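Beta-1,4-exocellulase (PDB 4AVO) hydrolyses beta-1,4-glycosidic bonds of cellulose as a family 6 cellobiohydrolase, of which this is the catalytic domain. Local coordinates at residues S35-L40 with Q78-N83; Y183-H188 with S224-Y229; N228-V233 with V260-F265; L285-R290 with V350-P355. The protein carries 1 engineered substitution. One frame throughout, in Å; residues are numbered along the deposited sequence.

Interactions 1, 2 and 4 are buried and reach the same barrel sheet; interaction 3 lies farther out and is only partly buried, with Val-233 at the surface. Interaction 1 is a true strand pair, apolar and aromatic, with a tryptophan whose face meets the sugar. Interactions 2 and 4 belong mostly to the loops that follow the strands, and there polar groups take over: a water and a histidine in one, a carboxylate gripping backbone amides in the other. Trp-39 NE1 bonded to Val-352 O ties interaction 1 to interaction 4. Interactions 2 and 3 share Asn-228 and Tyr-229, and interaction 3 fastens that loop to the start of helix 262-276.

Interaction 1 (S35-L40 with Q78-N83); sequences STAVWL and QVVIYN. With BGC (beta-D-glucopyranose), chain B; BGC (beta-D-glucopyranose), chain C.
Trp-39 and Val-80 stand side by side on one face of a parallel strand pair, 38-40 against 75-81, in the distorted beta/alpha barrel of the family 6 catalytic domain. With CG1 anti to its backbone N (chi1 -170°), Val-80 turns both methyls to the indole: CG2 makes a CH-pi contact 3.5 Å from the centroid of the five-membered ring of Trp-39, and CG1 lies 3.6 Å from Trp-39 CE3. The opposite face of the indole carries sugar, C6 of the chain B glucose coming 3.5 Å from Trp-39 CD2. The tryptophan is thus a platform in the glycan cleft, in keeping with its predicted substrate role. Its six-membered ring also turns an edge to the face of Tyr-82, a T-shaped pair with centroids 5.2 Å apart and planes at 85°; Tyr-82 in turn lies close to Asp-88, a predicted active-site residue. The hydrogen bond from Trp-39 NE1 to Val-352 O helps fix the rotation of the indole. On the other face of the sheet Leu-40 CD1 packs on Val-79 CG1 at 3.7 Å, under helix 103-119. Three backbone bonds hold the ladder: Val-38 N to Gln-78 O, Val-80 N to Val-38 O, and Leu-40 N to Val-80 O. Just ahead of it a water takes over the pairing, accepting from Gln-78 N at 2.9 Å and donating to Thr-36 O.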
# COMPACT_ATOMS: atom_id res chain seq x y z
N SER A 35 -10.84 4.68 -10.27
CA SER A 35 -10.97 4.94 -8.85
C SER A 35 -9.63 4.81 -8.12
O SER A 35 -8.94 3.80 -8.23
CB SER A 35 -11.97 3.97 -8.24
OG SER A 35 -12.22 4.29 -6.88
N THR A 36 -9.30 5.86 -7.36
CA THR A 36 -8.10 5.87 -6.52
C THR A 36 -8.48 6.25 -5.10
O THR A 36 -9.46 6.98 -4.87
CB THR A 36 -7.03 6.86 -7.06
OG1 THR A 36 -7.60 8.17 -7.19
CG2 THR A 36 -6.50 6.40 -8.41
N ALA A 37 -7.70 5.76 -4.14
CA ALA A 37 -7.93 6.07 -2.73
C ALA A 37 -7.53 7.50 -2.38
O ALA A 37 -6.61 8.07 -2.98
CB ALA A 37 -7.19 5.08 -1.84
N VAL A 38 -8.22 8.06 -1.40
CA VAL A 38 -7.95 9.42 -0.93
C VAL A 38 -7.14 9.34 0.37
O VAL A 38 -7.59 8.72 1.34
CB VAL A 38 -9.27 10.19 -0.70
CG1 VAL A 38 -9.03 11.51 0.02
CG2 VAL A 38 -9.99 10.42 -2.05
N TRP A 39 -5.96 9.95 0.38
CA TRP A 39 -5.07 9.82 1.53
C TRP A 39 -5.22 11.00 2.48
O TRP A 39 -5.21 12.16 2.06
CB TRP A 39 -3.61 9.73 1.08
CG TRP A 39 -3.25 8.46 0.37
CD1 TRP A 39 -3.78 7.99 -0.81
CD2 TRP A 39 -2.25 7.51 0.75
NE1 TRP A 39 -3.18 6.80 -1.16
CE2 TRP A 39 -2.24 6.48 -0.22
CE3 TRP A 39 -1.36 7.42 1.84
CZ2 TRP A 39 -1.37 5.39 -0.15
CZ3 TRP A 39 -0.50 6.33 1.91
CH2 TRP A 39 -0.51 5.33 0.91
N LEU A 40 -5.37 10.69 3.76
CA LEU A 40 -5.38 11.71 4.79
C LEU A 40 -4.01 11.72 5.45
O LEU A 40 -3.82 11.14 6.52
CB LEU A 40 -6.52 11.48 5.79
CG LEU A 40 -7.94 11.58 5.21
CD1 LEU A 40 -8.97 11.27 6.28
CD2 LEU A 40 -8.22 12.95 4.60
N GLN A 78 -12.46 4.79 -0.95
CA GLN A 78 -11.34 4.35 -0.12
C GLN A 78 -10.63 5.55 0.48
O GLN A 78 -10.27 6.49 -0.23
CB GLN A 78 -10.36 3.50 -0.93
CG GLN A 78 -10.92 2.16 -1.37
CD GLN A 78 -10.01 1.43 -2.33
OE1 GLN A 78 -10.32 1.28 -3.51
NE2 GLN A 78 -8.87 0.97 -1.83
N VAL A 79 -10.44 5.51 1.79
CA VAL A 79 -9.78 6.59 2.53
C VAL A 79 -8.60 5.99 3.27
O VAL A 79 -8.77 5.03 4.03
CB VAL A 79 -10.76 7.25 3.53
CG1 VAL A 79 -10.08 8.36 4.33
CG2 VAL A 79 -11.98 7.80 2.79
N VAL A 80 -7.41 6.56 3.08
CA VAL A 80 -6.20 6.02 3.71
C VAL A 80 -5.88 6.80 4.98
O VAL A 80 -5.71 8.02 4.95
CB VAL A 80 -4.98 6.04 2.76
CG1 VAL A 80 -3.81 5.26 3.38
CG2 VAL A 80 -5.36 5.45 1.39
N ILE A 81 -5.84 6.07 6.09
CA ILE A 81 -5.51 6.63 7.39
C ILE A 81 -4.00 6.48 7.50
O ILE A 81 -3.49 5.37 7.55
CB ILE A 81 -6.24 5.84 8.52
CG1 ILE A 81 -7.75 5.80 8.26
CG2 ILE A 81 -5.90 6.41 9.91
CD1 ILE A 81 -8.44 7.19 8.10
N TYR A 82 -3.30 7.61 7.51
CA TYR A 82 -1.85 7.60 7.34
C TYR A 82 -1.19 8.78 8.06
O TYR A 82 -0.69 9.72 7.42
CB TYR A 82 -1.51 7.59 5.85
CG TYR A 82 -0.04 7.40 5.53
CD1 TYR A 82 0.62 6.22 5.89
CD2 TYR A 82 0.69 8.39 4.86
CE1 TYR A 82 1.97 6.04 5.61
CE2 TYR A 82 2.03 8.21 4.57
CZ TYR A 82 2.66 7.04 4.95
OH TYR A 82 3.99 6.85 4.67
N ASN A 83 -1.18 8.73 9.39
CA ASN A 83 -0.56 9.79 10.16
C ASN A 83 -0.12 9.37 11.56
O ASN A 83 -0.18 10.17 12.50
CB ASN A 83 -1.50 11.01 10.24
CG ASN A 83 -0.75 12.32 10.53
OD1 ASN A 83 0.41 12.47 10.17
ND2 ASN A 83 -1.44 13.26 11.16
C2 BGC B . 2.95 10.25 1.00
C3 BGC B . 1.62 10.99 1.17
C4 BGC B . 0.72 10.78 -0.04
C5 BGC B . 0.63 9.28 -0.37
C6 BGC B . -0.17 9.00 -1.64
C1 BGC B . 2.76 8.78 0.63
O2 BGC B . 3.69 10.39 2.19
O3 BGC B . 1.84 12.37 1.37
O4 BGC B . -0.55 11.31 0.25
O5 BGC B . 1.93 8.74 -0.53
O6 BGC B . 0.54 9.47 -2.77
C2 BGC C . 5.58 4.68 -0.06
C3 BGC C . 5.09 6.09 -0.45
C4 BGC C . 4.01 6.67 0.47
C5 BGC C . 4.18 6.02 1.85
C6 BGC C . 3.19 4.87 2.03
C1 BGC C . 6.08 4.51 1.39
O2 BGC C . 6.68 4.46 -0.91
O3 BGC C . 4.60 6.08 -1.77
O4 BGC C . 4.04 8.11 0.47
O5 BGC C . 5.51 5.57 2.15
O6 BGC C . 3.69 3.72 1.40
O HOH W 1 -9.08 1.88 -6.25
O HOH W 2 -11.76 5.83 -3.56

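Interaction 2 (Y183-H188 with S224-Y229); sequences YIDAAH and SNTANY. With BGC (beta-D-glucopyranose), chain D; BGC (beta-D-glucopyranose), chain E; BGC (beta-D-glucopyranose), chain C.
His-188 lays one face of its imidazole against the side-chain amide of Asn-228. His-188 CB starts 3.8 Å from Asn-225 N, and a chi1 of 61°, with CG between the backbone N and the carbonyl carbon, carries the ring across to Asn-228. There His-188 CD2 lies 3.8 Å from Asn-228 CG, which rides 3.6 Å above the ring plane, its amide stacked at 29° to the imidazole. ND1 has a weak bond to Ser-230 OG, while His-188 CE1 passes 3.4 Å from O2 of the chain D glucose. At the tip, His-188 NE2 donates almost straight to O3 of that glucose, 3.0 Å away and in the plane of the ring. With an alanine in place of His-188, O3 of the sugar is likely to lose this donor and the amide of Asn-228 the ring it stacks on. Behind the histidine, Ala-187 O accepts from Asn-225 N at 2.8 Å. It also takes a bond from a water that accepts from Thr-226 N at 2.8 Å and donates to Asp-185 OD1. Asp-185 OD2 holds the bend in an Asx turn with Ala-187 N, and 225-228 form a type II beta turn. Together the two loops, at the C-terminal ends of neighbouring parallel strands, line the substrate cleft of a family 6 barrel.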
# COMPACT_ATOMS: atom_id res chain seq x y z
N TYR A 183 -9.50 -2.10 6.58
CA TYR A 183 -8.50 -3.05 6.11
C TYR A 183 -7.14 -2.68 6.69
O TYR A 183 -6.70 -1.53 6.57
CB TYR A 183 -8.45 -3.06 4.58
CG TYR A 183 -9.68 -3.68 3.93
CD1 TYR A 183 -10.88 -2.97 3.86
CD2 TYR A 183 -9.63 -4.95 3.37
CE1 TYR A 183 -12.00 -3.52 3.27
CE2 TYR A 183 -10.75 -5.52 2.77
CZ TYR A 183 -11.93 -4.79 2.72
OH TYR A 183 -13.05 -5.33 2.13
N ILE A 184 -6.50 -3.64 7.34
CA ILE A 184 -5.17 -3.44 7.92
C ILE A 184 -4.11 -3.62 6.83
O ILE A 184 -4.19 -4.56 6.04
CB ILE A 184 -4.90 -4.44 9.08
CG1 ILE A 184 -5.77 -4.10 10.30
CG2 ILE A 184 -3.42 -4.47 9.46
CD1 ILE A 184 -5.67 -5.11 11.45
N ASP A 185 -3.13 -2.73 6.79
CA ASP A 185 -2.05 -2.88 5.82
C ASP A 185 -1.18 -4.08 6.19
O ASP A 185 -0.78 -4.24 7.34
CB ASP A 185 -1.22 -1.60 5.72
CG ASP A 185 -0.10 -1.73 4.71
OD1 ASP A 185 -0.36 -1.50 3.51
OD2 ASP A 185 1.01 -2.09 5.11
N ALA A 186 -0.87 -4.91 5.20
CA ALA A 186 -0.11 -6.14 5.45
C ALA A 186 1.15 -6.25 4.59
O ALA A 186 1.49 -7.34 4.13
CB ALA A 186 -1.01 -7.35 5.26
N ALA A 187 1.83 -5.12 4.40
CA ALA A 187 3.09 -5.07 3.66
C ALA A 187 2.95 -5.74 2.28
O ALA A 187 1.94 -5.54 1.60
CB ALA A 187 4.21 -5.72 4.48
N HIS A 188 3.95 -6.51 1.87
CA HIS A 188 3.89 -7.28 0.62
C HIS A 188 4.82 -8.48 0.72
O HIS A 188 5.57 -8.61 1.69
CB HIS A 188 4.21 -6.41 -0.60
CG HIS A 188 5.59 -5.82 -0.58
ND1 HIS A 188 6.63 -6.36 -1.30
CD2 HIS A 188 6.09 -4.75 0.08
CE1 HIS A 188 7.72 -5.65 -1.09
NE2 HIS A 188 7.42 -4.66 -0.26
N SER A 224 -2.41 -5.77 0.76
CA SER A 224 -0.99 -5.94 0.46
C SER A 224 -0.58 -5.07 -0.72
O SER A 224 -1.43 -4.62 -1.50
CB SER A 224 -0.65 -7.40 0.16
OG SER A 224 -0.88 -7.72 -1.21
N ASN A 225 0.73 -4.82 -0.83
CA ASN A 225 1.33 -4.14 -1.98
C ASN A 225 1.04 -2.63 -2.08
O ASN A 225 1.28 -2.02 -3.12
CB ASN A 225 0.95 -4.87 -3.28
CG ASN A 225 2.04 -4.81 -4.36
OD1 ASN A 225 1.74 -4.73 -5.56
ND2 ASN A 225 3.29 -4.86 -3.94
N THR A 226 0.56 -2.03 -0.99
CA THR A 226 0.21 -0.60 -1.04
C THR A 226 1.46 0.21 -1.32
O THR A 226 2.47 0.08 -0.63
CB THR A 226 -0.46 -0.10 0.26
OG1 THR A 226 -1.61 -0.90 0.55
CG2 THR A 226 -0.88 1.36 0.10
N ALA A 227 1.38 1.02 -2.38
CA ALA A 227 2.49 1.85 -2.83
C ALA A 227 3.75 1.04 -3.18
O ALA A 227 4.86 1.57 -3.19
CB ALA A 227 2.81 2.96 -1.82
N ASN A 228 3.56 -0.24 -3.49
CA ASN A 228 4.68 -1.06 -3.95
C ASN A 228 4.42 -1.63 -5.35
O ASN A 228 3.46 -1.24 -6.02
CB ASN A 228 5.04 -2.14 -2.91
CG ASN A 228 6.53 -2.48 -2.92
OD1 ASN A 228 7.29 -2.02 -2.07
ND2 ASN A 228 6.94 -3.27 -3.89
N TYR A 229 5.30 -2.52 -5.80
CA TYR A 229 5.38 -2.93 -7.20
C TYR A 229 5.41 -4.46 -7.38
O TYR A 229 5.64 -4.95 -8.49
CB TYR A 229 6.64 -2.33 -7.83
CG TYR A 229 6.76 -0.83 -7.71
CD1 TYR A 229 7.27 -0.23 -6.55
CD2 TYR A 229 6.36 -0.01 -8.76
CE1 TYR A 229 7.36 1.16 -6.44
CE2 TYR A 229 6.45 1.38 -8.66
CZ TYR A 229 6.95 1.95 -7.51
OH TYR A 229 7.04 3.32 -7.43
C2 BGC D . 10.46 -4.14 1.80
C3 BGC D . 10.29 -2.65 1.57
C4 BGC D . 10.25 -1.89 2.91
C5 BGC D . 11.46 -2.29 3.76
C6 BGC D . 11.37 -1.71 5.17
C1 BGC D . 11.69 -4.41 2.66
O2 BGC D . 10.59 -4.79 0.56
O3 BGC D . 9.10 -2.47 0.85
O4 BGC D . 10.34 -0.51 2.65
O5 BGC D . 11.60 -3.69 3.88
O6 BGC D . 12.65 -1.73 5.76
C2 BGC E . 9.50 1.69 3.08
C3 BGC E . 8.25 2.60 3.09
C4 BGC E . 7.32 2.39 1.88
C5 BGC E . 7.10 0.87 1.72
C6 BGC E . 6.37 0.51 0.43
C1 BGC E . 9.12 0.23 2.83
O2 BGC E . 10.24 1.77 4.28
O3 BGC E . 8.66 3.95 3.11
O4 BGC E . 6.09 3.15 1.99
O5 BGC E . 8.32 0.15 1.67
O6 BGC E . 6.13 -0.88 0.44
C2 BGC C . 5.58 4.68 -0.06
C3 BGC C . 5.09 6.09 -0.45
C4 BGC C . 4.01 6.67 0.47
C5 BGC C . 4.18 6.02 1.85
C6 BGC C . 3.19 4.87 2.03
C1 BGC C . 6.08 4.51 1.39
O2 BGC C . 6.68 4.46 -0.91
O3 BGC C . 4.60 6.08 -1.77
O4 BGC C . 4.04 8.11 0.47
O5 BGC C . 5.51 5.57 2.15
O6 BGC C . 3.69 3.72 1.40
O HOH W 3 0.66 -2.94 1.69

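Interaction 3 (N228-V233 with V260-F265); sequences NYSATV and VDELSF. With BGC (beta-D-glucopyranose), chain E.
Glu-262 and Asp-261, at the start of helix 262-276, take the loop 230-233 against them. Glu-262 N donates to Ala-231 O at 2.8 Å, and its side chain, bent at chi2 (-57°), folds back alongside Ser-230, with OE2 3.3 Å from Ser-230 CB. Both carboxylate oxygens are engaged farther in, OE2 by His-189 ND1 and OE1 by Ser-224 OG. Asp-261 has CB pressed to Thr-232 O at 3.3 Å. Its carboxylate, turned over the first helical turn, accepts from Ser-264 N on Asp-261 OD1 (3.2 Å), nearly along the C-O axis. Asp-261 OD2 passes 3.5 Å from Val-233 CA, and the one side chain bonds both to the first helical turn and, through Glu-234 N, to the loop just past Val-233. Thr-232 O takes the next amide, Leu-263 N, at 2.9 Å. Toward the surface, Val-233 and Leu-263 point the same way, side by side, CG2 of the valine 3.8 Å from CD2 of the leucine. The amides of Glu-262, Leu-263 and Ser-264 are thereby all given acceptors: an N-cap by Asp-261, completed by two carbonyls of the loop that carries Asn-228 into the substrate cleft.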
# COMPACT_ATOMS: atom_id res chain seq x y z
N ASN A 228 3.56 -0.24 -3.49
CA ASN A 228 4.68 -1.06 -3.95
C ASN A 228 4.42 -1.63 -5.35
O ASN A 228 3.46 -1.24 -6.02
CB ASN A 228 5.04 -2.14 -2.91
CG ASN A 228 6.53 -2.48 -2.92
OD1 ASN A 228 7.29 -2.02 -2.07
ND2 ASN A 228 6.94 -3.27 -3.89
N TYR A 229 5.30 -2.52 -5.80
CA TYR A 229 5.38 -2.93 -7.20
C TYR A 229 5.41 -4.46 -7.38
O TYR A 229 5.64 -4.95 -8.49
CB TYR A 229 6.64 -2.33 -7.83
CG TYR A 229 6.76 -0.83 -7.71
CD1 TYR A 229 7.27 -0.23 -6.55
CD2 TYR A 229 6.36 -0.01 -8.76
CE1 TYR A 229 7.36 1.16 -6.44
CE2 TYR A 229 6.45 1.38 -8.66
CZ TYR A 229 6.95 1.95 -7.51
OH TYR A 229 7.04 3.32 -7.43
N SER A 230 5.20 -5.21 -6.30
CA SER A 230 5.30 -6.67 -6.39
C SER A 230 4.21 -7.21 -7.31
O SER A 230 3.07 -6.73 -7.29
CB SER A 230 5.27 -7.32 -5.01
OG SER A 230 6.44 -6.98 -4.29
N ALA A 231 4.58 -8.20 -8.13
CA ALA A 231 3.67 -8.76 -9.12
C ALA A 231 2.48 -9.43 -8.44
O ALA A 231 2.64 -10.09 -7.42
CB ALA A 231 4.40 -9.77 -9.99
N THR A 232 1.29 -9.26 -9.01
CA THR A 232 0.12 -9.99 -8.52
C THR A 232 0.33 -11.50 -8.69
O THR A 232 0.22 -12.27 -7.74
CB THR A 232 -1.15 -9.57 -9.27
OG1 THR A 232 -1.33 -8.16 -9.11
CG2 THR A 232 -2.37 -10.30 -8.72
N VAL A 233 0.66 -11.89 -9.92
CA VAL A 233 0.97 -13.27 -10.27
C VAL A 233 2.21 -13.26 -11.15
O VAL A 233 2.31 -12.45 -12.07
CB VAL A 233 -0.21 -13.95 -11.04
CG1 VAL A 233 0.21 -15.30 -11.63
CG2 VAL A 233 -1.42 -14.13 -10.14
N VAL A 260 6.76 -15.65 -4.51
CA VAL A 260 7.31 -14.83 -5.59
C VAL A 260 6.30 -13.81 -6.12
O VAL A 260 6.61 -13.01 -6.99
CB VAL A 260 7.84 -15.67 -6.78
CG1 VAL A 260 9.02 -16.53 -6.35
CG2 VAL A 260 6.73 -16.52 -7.39
N ASP A 261 5.08 -13.84 -5.57
CA ASP A 261 4.05 -12.90 -6.00
C ASP A 261 3.05 -12.60 -4.89
O ASP A 261 3.03 -13.26 -3.86
CB ASP A 261 3.35 -13.37 -7.29
CG ASP A 261 2.65 -14.72 -7.15
OD1 ASP A 261 2.09 -15.03 -6.07
OD2 ASP A 261 2.63 -15.47 -8.15
N GLU A 262 2.23 -11.58 -5.13
CA GLU A 262 1.29 -11.11 -4.13
C GLU A 262 0.11 -12.04 -3.91
O GLU A 262 -0.34 -12.18 -2.78
CB GLU A 262 0.80 -9.71 -4.49
CG GLU A 262 1.86 -8.63 -4.32
CD GLU A 262 2.41 -8.60 -2.91
OE1 GLU A 262 1.69 -8.14 -2.00
OE2 GLU A 262 3.56 -9.04 -2.71
N LEU A 263 -0.40 -12.65 -4.97
CA LEU A 263 -1.61 -13.47 -4.83
C LEU A 263 -1.41 -14.67 -3.90
O LEU A 263 -2.20 -14.88 -2.98
CB LEU A 263 -2.16 -13.92 -6.19
CG LEU A 263 -3.49 -14.69 -6.12
CD1 LEU A 263 -4.56 -13.86 -5.43
CD2 LEU A 263 -3.95 -15.10 -7.51
N SER A 264 -0.37 -15.46 -4.15
CA SER A 264 -0.09 -16.63 -3.31
C SER A 264 0.17 -16.19 -1.87
O SER A 264 -0.27 -16.84 -0.92
CB SER A 264 1.07 -17.46 -3.87
OG SER A 264 2.21 -16.64 -4.10
N PHE A 265 0.88 -15.07 -1.73
CA PHE A 265 1.17 -14.48 -0.42
C PHE A 265 -0.10 -14.13 0.36
O PHE A 265 -0.27 -14.56 1.50
CB PHE A 265 2.09 -13.25 -0.59
CG PHE A 265 2.18 -12.37 0.63
CD1 PHE A 265 2.87 -12.80 1.77
CD2 PHE A 265 1.62 -11.10 0.63
CE1 PHE A 265 2.96 -11.98 2.90
CE2 PHE A 265 1.70 -10.28 1.76
CZ PHE A 265 2.37 -10.72 2.89
C2 BGC E . 9.50 1.69 3.08
C3 BGC E . 8.25 2.60 3.09
C4 BGC E . 7.32 2.39 1.88
C5 BGC E . 7.10 0.87 1.72
C6 BGC E . 6.37 0.51 0.43
C1 BGC E . 9.12 0.23 2.83
O2 BGC E . 10.24 1.77 4.28
O3 BGC E . 8.66 3.95 3.11
O4 BGC E . 6.09 3.15 1.99
O5 BGC E . 8.32 0.15 1.67
O6 BGC E . 6.13 -0.88 0.44

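Interaction 4 (L285-R290 with V350-P355); sequences LIDTSR and VWVKPP. With BGC (beta-D-glucopyranose), chain B; BGC (beta-D-glucopyranose), chain C.
Asp-287 and Val-350 form a parallel bridge at the C-terminal ends of strands 283-287 and 346-350 of the barrel, with bonds from Val-350 N to Ile-286 O and from Thr-288 N to Val-350 O. With CG anti to its backbone N (chi1 -172°), Asp-287 holds its carboxylate across the start of the loop 351-355. Asp-287 OD1 accepts from Val-352 N at 3.0 Å, well above the carboxylate plane, and from Ser-289 N and OG, the former closing an Asx turn. Asp-287 OD2 meets Lys-353 N on its syn side, 3.0 Å away, and has a second donor in Ala-227 N. Replaced by an alanine, Asp-287 could no longer accept from Val-352 N and Lys-353 N, and the loop is likely to shift more freely. Ser-289 CA stands over the five-membered ring of Trp-351 in a CH-pi contact, 3.7 Å from the centroid, and Pro-355 CG lies over the same face. The guanidinium of Arg-290 lies flat over Lys-353, CZ 3.6 Å from Lys-353 CG. The two cations stay 4.9 Å apart, Arg-290 NH1 to Lys-353 NZ: Arg-290 is salt-bridged to Asp-359, while the lysine grips two glucoses, O6 and O5 of chain B and O3 of chain C.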
# COMPACT_ATOMS: atom_id res chain seq x y z
N LEU A 285 -7.11 -7.33 -0.03
CA LEU A 285 -6.94 -6.41 -1.15
C LEU A 285 -5.50 -6.41 -1.62
O LEU A 285 -4.57 -6.59 -0.83
CB LEU A 285 -7.34 -4.99 -0.75
CG LEU A 285 -8.71 -4.75 -0.12
CD1 LEU A 285 -8.81 -3.29 0.29
CD2 LEU A 285 -9.81 -5.13 -1.11
N ILE A 286 -5.32 -6.22 -2.92
CA ILE A 286 -4.00 -6.01 -3.49
C ILE A 286 -4.01 -4.68 -4.23
O ILE A 286 -4.87 -4.44 -5.08
CB ILE A 286 -3.56 -7.16 -4.42
CG1 ILE A 286 -3.53 -8.49 -3.66
CG2 ILE A 286 -2.18 -6.85 -5.03
CD1 ILE A 286 -3.17 -9.71 -4.54
N ASP A 287 -3.06 -3.82 -3.89
CA ASP A 287 -2.87 -2.57 -4.60
C ASP A 287 -2.17 -2.87 -5.92
O ASP A 287 -1.00 -3.24 -5.94
CB ASP A 287 -2.05 -1.59 -3.75
CG ASP A 287 -1.96 -0.18 -4.34
OD1 ASP A 287 -2.49 0.07 -5.45
OD2 ASP A 287 -1.37 0.70 -3.69
N THR A 288 -2.90 -2.71 -7.02
CA THR A 288 -2.38 -3.01 -8.36
C THR A 288 -2.12 -1.73 -9.15
O THR A 288 -2.02 -1.74 -10.39
CB THR A 288 -3.35 -3.93 -9.14
OG1 THR A 288 -4.65 -3.32 -9.18
CG2 THR A 288 -3.45 -5.29 -8.47
N SER A 289 -1.98 -0.61 -8.44
CA SER A 289 -1.78 0.68 -9.08
C SER A 289 -0.55 0.72 -9.97
O SER A 289 -0.57 1.38 -11.00
CB SER A 289 -1.70 1.79 -8.05
OG SER A 289 -0.72 1.48 -7.07
N ARG A 290 0.51 0.03 -9.56
CA ARG A 290 1.80 0.18 -10.25
C ARG A 290 2.56 -1.13 -10.45
O ARG A 290 3.79 -1.13 -10.54
CB ARG A 290 2.67 1.20 -9.52
CG ARG A 290 2.01 2.57 -9.37
CD ARG A 290 2.91 3.59 -8.71
NE ARG A 290 3.34 3.17 -7.38
CZ ARG A 290 4.04 3.94 -6.55
NH1 ARG A 290 4.36 5.18 -6.90
NH2 ARG A 290 4.40 3.48 -5.36
N VAL A 350 -7.25 -3.05 -6.19
CA VAL A 350 -7.55 -1.64 -5.99
C VAL A 350 -6.34 -0.79 -6.35
O VAL A 350 -5.22 -1.28 -6.39
CB VAL A 350 -7.95 -1.33 -4.53
CG1 VAL A 350 -9.35 -1.85 -4.22
CG2 VAL A 350 -6.94 -1.92 -3.55
N TRP A 351 -6.60 0.48 -6.63
CA TRP A 351 -5.55 1.49 -6.78
C TRP A 351 -5.55 2.35 -5.54
O TRP A 351 -6.40 3.24 -5.38
CB TRP A 351 -5.81 2.34 -8.02
CG TRP A 351 -5.46 1.65 -9.31
CD1 TRP A 351 -5.19 0.32 -9.50
CD2 TRP A 351 -5.40 2.25 -10.61
NE1 TRP A 351 -4.93 0.07 -10.83
CE2 TRP A 351 -5.05 1.24 -11.53
CE3 TRP A 351 -5.59 3.56 -11.08
CZ2 TRP A 351 -4.89 1.49 -12.90
CZ3 TRP A 351 -5.42 3.81 -12.44
CH2 TRP A 351 -5.08 2.77 -13.34
N VAL A 352 -4.63 2.06 -4.63
CA VAL A 352 -4.58 2.78 -3.37
C VAL A 352 -3.57 3.91 -3.46
O VAL A 352 -3.91 5.07 -3.26
CB VAL A 352 -4.30 1.84 -2.19
CG1 VAL A 352 -4.13 2.63 -0.89
CG2 VAL A 352 -5.46 0.87 -2.06
N LYS A 353 -2.32 3.56 -3.77
CA LYS A 353 -1.35 4.58 -4.15
C LYS A 353 -1.82 5.17 -5.49
O LYS A 353 -1.99 4.44 -6.46
CB LYS A 353 0.04 3.97 -4.30
CG LYS A 353 1.11 4.98 -4.75
CD LYS A 353 1.43 6.03 -3.69
CE LYS A 353 2.49 7.00 -4.19
NZ LYS A 353 2.90 7.98 -3.14
N PRO A 354 -2.05 6.50 -5.54
CA PRO A 354 -2.56 7.07 -6.79
C PRO A 354 -1.44 7.21 -7.82
O PRO A 354 -0.43 7.87 -7.53
CB PRO A 354 -3.09 8.44 -6.37
CG PRO A 354 -3.20 8.37 -4.86
CD PRO A 354 -2.06 7.49 -4.45
N PRO A 355 -1.59 6.58 -9.01
CA PRO A 355 -0.53 6.64 -10.02
C PRO A 355 -0.14 8.07 -10.39
O PRO A 355 -1.01 8.91 -10.63
CB PRO A 355 -1.16 5.93 -11.22
CG PRO A 355 -2.09 4.95 -10.60
CD PRO A 355 -2.69 5.70 -9.43
C2 BGC B . 2.95 10.25 1.00
C3 BGC B . 1.62 10.99 1.17
C4 BGC B . 0.72 10.78 -0.04
C5 BGC B . 0.63 9.28 -0.37
C6 BGC B . -0.17 9.00 -1.64
C1 BGC B . 2.76 8.78 0.63
O2 BGC B . 3.69 10.39 2.19
O3 BGC B . 1.84 12.37 1.37
O4 BGC B . -0.55 11.31 0.25
O5 BGC B . 1.93 8.74 -0.53
O6 BGC B . 0.54 9.47 -2.77
C2 BGC C . 5.58 4.68 -0.06
C3 BGC C . 5.09 6.09 -0.45
C4 BGC C . 4.01 6.67 0.47
C5 BGC C . 4.18 6.02 1.85
C6 BGC C . 3.19 4.87 2.03
C1 BGC C . 6.08 4.51 1.39
O2 BGC C . 6.68 4.46 -0.91
O3 BGC C . 4.60 6.08 -1.77
O4 BGC C . 4.04 8.11 0.47
O5 BGC C . 5.51 5.57 2.15
O6 BGC C . 3.69 3.72 1.40